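Local atomic coordinates of USP37 protein (Homo sapiens, PDB entry 3U12), a protein that probably hydrolyses bonds to the C-terminal glycine of ubiquitin as a cysteine deubiquitinase, and is represented here by its pleckstrin homology domain. Residues F114-A117 with V118-R122. Numbering follows the deposited sequence.
Sequences FLDA and VHQNR. With SO4 (sulfate ion), chain C.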
ATOM      1  N   PHE A 114       4.654  -4.441  -9.078  1.00 20.42           N
ATOM      2  CA  PHE A 114       3.746  -3.494  -9.692  1.00 19.24           C
ATOM      3  C   PHE A 114       4.083  -2.061  -9.265  1.00 21.00           C
ATOM      4  O   PHE A 114       4.107  -1.150 -10.109  1.00 21.02           O
ATOM      5  CB  PHE A 114       2.273  -3.835  -9.382  1.00 19.04           C
ATOM      6  CG  PHE A 114       1.316  -2.829  -9.982  1.00 19.63           C
ATOM      7  CD1 PHE A 114       0.988  -2.876 -11.332  1.00 25.22           C
ATOM      8  CD2 PHE A 114       0.778  -1.805  -9.205  1.00 21.54           C
ATOM      9  CE1 PHE A 114       0.114  -1.933 -11.889  1.00 26.29           C
ATOM     10  CE2 PHE A 114      -0.089  -0.866  -9.765  1.00 24.08           C
ATOM     11  CZ  PHE A 114      -0.389  -0.922 -11.110  1.00 23.49           C
ATOM     12  N   LEU A 115       4.354  -1.863  -7.966  1.00 17.02           N
ATOM     13  CA  LEU A 115       4.654  -0.526  -7.451  1.00 16.83           C
ATOM     14  C   LEU A 115       5.968   0.000  -8.014  1.00 22.17           C
ATOM     15  O   LEU A 115       6.074   1.190  -8.308  1.00 21.98           O
ATOM     16  CB  LEU A 115       4.661  -0.511  -5.908  1.00 15.67           C
ATOM     17  CG  LEU A 115       3.297  -0.715  -5.248  1.00 16.99           C
ATOM     18  CD1 LEU A 115       3.474  -0.955  -3.736  1.00 16.46           C
ATOM     19  CD2 LEU A 115       2.337   0.479  -5.546  1.00 14.78           C
ATOM     20  N   ASP A 116       6.956  -0.896  -8.193  1.00 20.16           N
ATOM     21  CA  ASP A 116       8.237  -0.547  -8.809  1.00 22.68           C
ATOM     22  C   ASP A 116       8.019  -0.097 -10.274  1.00 25.16           C
ATOM     23  O   ASP A 116       8.576   0.929 -10.681  1.00 25.15           O
ATOM     24  CB  ASP A 116       9.220  -1.730  -8.730  1.00 25.21           C
ATOM     25  CG  ASP A 116      10.653  -1.383  -9.104  1.00 37.75           C
ATOM     26  OD1 ASP A 116      11.012  -0.172  -9.055  1.00 39.41           O
ATOM     27  OD2 ASP A 116      11.432  -2.319  -9.397  1.00 40.04           O
ATOM     28  N   ALA A 117       7.202  -0.857 -11.051  1.00 22.04           N
ATOM     29  CA  ALA A 117       6.876  -0.516 -12.441  1.00 23.22           C
ATOM     30  C   ALA A 117       6.155   0.885 -12.536  1.00 24.85           C
ATOM     31  O   ALA A 117       6.500   1.688 -13.395  1.00 25.44           O
ATOM     32  CB  ALA A 117       6.023  -1.608 -13.057  1.00 23.20           C
ATOM     33  N   VAL A 118       5.236   1.198 -11.602  1.00 22.01           N
ATOM     34  CA  VAL A 118       4.553   2.513 -11.552  1.00 21.34           C
ATOM     35  C   VAL A 118       5.593   3.615 -11.277  1.00 27.75           C
ATOM     36  O   VAL A 118       5.622   4.639 -11.967  1.00 28.16           O
ATOM     37  CB  VAL A 118       3.442   2.527 -10.477  1.00 22.28           C
ATOM     38  CG1 VAL A 118       2.865   3.937 -10.287  1.00 22.14           C
ATOM     39  CG2 VAL A 118       2.343   1.545 -10.834  1.00 21.09           C
ATOM     40  N   HIS A 119       6.467   3.376 -10.280  1.00 24.70           N
ATOM     41  CA  HIS A 119       7.525   4.287  -9.868  1.00 26.59           C
ATOM     42  C   HIS A 119       8.439   4.631 -11.060  1.00 32.62           C
ATOM     43  O   HIS A 119       8.861   5.783 -11.192  1.00 31.97           O
ATOM     44  CB  HIS A 119       8.307   3.662  -8.699  1.00 28.00           C
ATOM     45  CG  HIS A 119       9.485   4.460  -8.220  1.00 34.64           C
ATOM     46  ND1 HIS A 119       9.352   5.761  -7.787  1.00 37.09           N
ATOM     47  CD2 HIS A 119      10.777   4.091  -8.090  1.00 40.64           C
ATOM     48  CE1 HIS A 119      10.562   6.158  -7.436  1.00 40.01           C
ATOM     49  NE2 HIS A 119      11.450   5.186  -7.582  1.00 42.59           N
ATOM     50  N   GLN A 120       8.667   3.642 -11.959  1.00 28.78           N
ATOM     51  CA  GLN A 120       9.477   3.784 -13.165  1.00 31.52           C
ATOM     52  C   GLN A 120       8.659   4.263 -14.391  1.00 39.19           C
ATOM     53  O   GLN A 120       9.178   4.239 -15.502  1.00 39.63           O
ATOM     54  CB  GLN A 120      10.190   2.466 -13.473  1.00 33.06           C
ATOM     55  CG  GLN A 120      11.306   2.156 -12.491  1.00 33.76           C
ATOM     56  CD  GLN A 120      12.020   0.897 -12.891  1.00 45.07           C
ATOM     57  OE1 GLN A 120      12.420   0.720 -14.042  1.00 42.01           O
ATOM     58  NE2 GLN A 120      12.226   0.014 -11.937  1.00 40.04           N
ATOM     59  N   ASN A 121       7.399   4.724 -14.175  1.00 37.86           N
ATOM     60  CA  ASN A 121       6.491   5.276 -15.199  1.00 40.23           C
ATOM     61  C   ASN A 121       6.190   4.264 -16.333  1.00 49.77           C
ATOM     62  O   ASN A 121       6.401   4.552 -17.510  1.00 53.40           O
ATOM     63  CB  ASN A 121       7.026   6.634 -15.739  1.00 41.58           C
ATOM     64  CG  ASN A 121       7.258   7.687 -14.660  1.00 52.86           C
ATOM     65  OD1 ASN A 121       6.502   7.813 -13.701  1.00 40.81           O
ATOM     66  ND2 ASN A 121       8.294   8.495 -14.801  1.00 47.35           N
ATOM     67  N   ARG A 122       5.696   3.067 -15.950  1.00 46.11           N
ATOM     68  CA  ARG A 122       5.355   1.967 -16.859  1.00 53.14           C
ATOM     69  C   ARG A 122       3.903   1.535 -16.619  1.00101.01           C
ATOM     70  O   ARG A 122       3.364   0.699 -17.344  1.00 71.94           O
ATOM     71  CB  ARG A 122       6.304   0.778 -16.637  1.00 51.45           C
ATOM     72  CG  ARG A 122       7.756   1.047 -17.016  1.00 57.56           C
ATOM     73  CD  ARG A 122       8.613  -0.185 -16.826  1.00 63.06           C
ATOM     74  NE  ARG A 122       8.304  -1.217 -17.816  1.00 74.29           N
ATOM     75  CZ  ARG A 122       8.882  -1.313 -19.010  1.00 84.49           C
ATOM     76  NH1 ARG A 122       9.835  -0.459 -19.367  1.00 65.43           N
ATOM     77  NH2 ARG A 122       8.515  -2.267 -19.855  1.00 73.60           N
TER
HETATM   78  S   SO4 C1000       8.417  11.106 -11.241  1.00 87.16           S
HETATM   79  O1  SO4 C1000       9.732  11.444 -11.808  1.00 91.67           O
HETATM   80  O2  SO4 C1000       7.623  12.333 -11.088  1.00 91.80           O
HETATM   81  O3  SO4 C1000       7.732  10.176 -12.145  1.00 93.10           O
HETATM   82  O4  SO4 C1000       8.596  10.462  -9.928  1.00 92.20           O
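Val118 lays its CG2 methyl over one face of the Phe114 ring, a CH-pi contact between residues one helical turn apart. The methyl sits 3.9 Å from the ring centroid and is displaced toward the rim, closest, among ring atoms, to CE2 of Phe114 at 3.6 Å. CG2 of Val118 lies anti to the carbonyl carbon and beside the backbone N (chi1 172°, measured to CG1), which turns it back along the helix to the ring. Branched and apolar, Val118 suits this buried side, where it and Leu115 also pack on Leu69 and Ile73, joining the helix to strand 73-80 and the loop before it.

On a more exposed side, Asp116 and Gln120 make the polar counterpart. NE2 of Gln120 donates to OD1 of Asp116 at 3.1 Å and 160°; the acceptor lies near the amide plane, yet the amide meets the carboxylate from above, the two planes being 66° apart.

The helix 105-119 then closes in a Schellman motif. Arg122 N reaches back to Ala117 O at 3.0 Å, and Asn121 N to Val118 O at 2.8 Å. Asn121 takes the positive phi that this C-prime position demands, which asparagine tolerates well; its ND2 binds a sulfate, probably from the crystallisation liquor, that His71 and Gln93 also hold. The chemistry implies a C-terminal helix of the PH fold pressed to the sheet by hydrocarbon, while the carbonyls of Ala117 and Val118 receive N-H groups from the turning backbone.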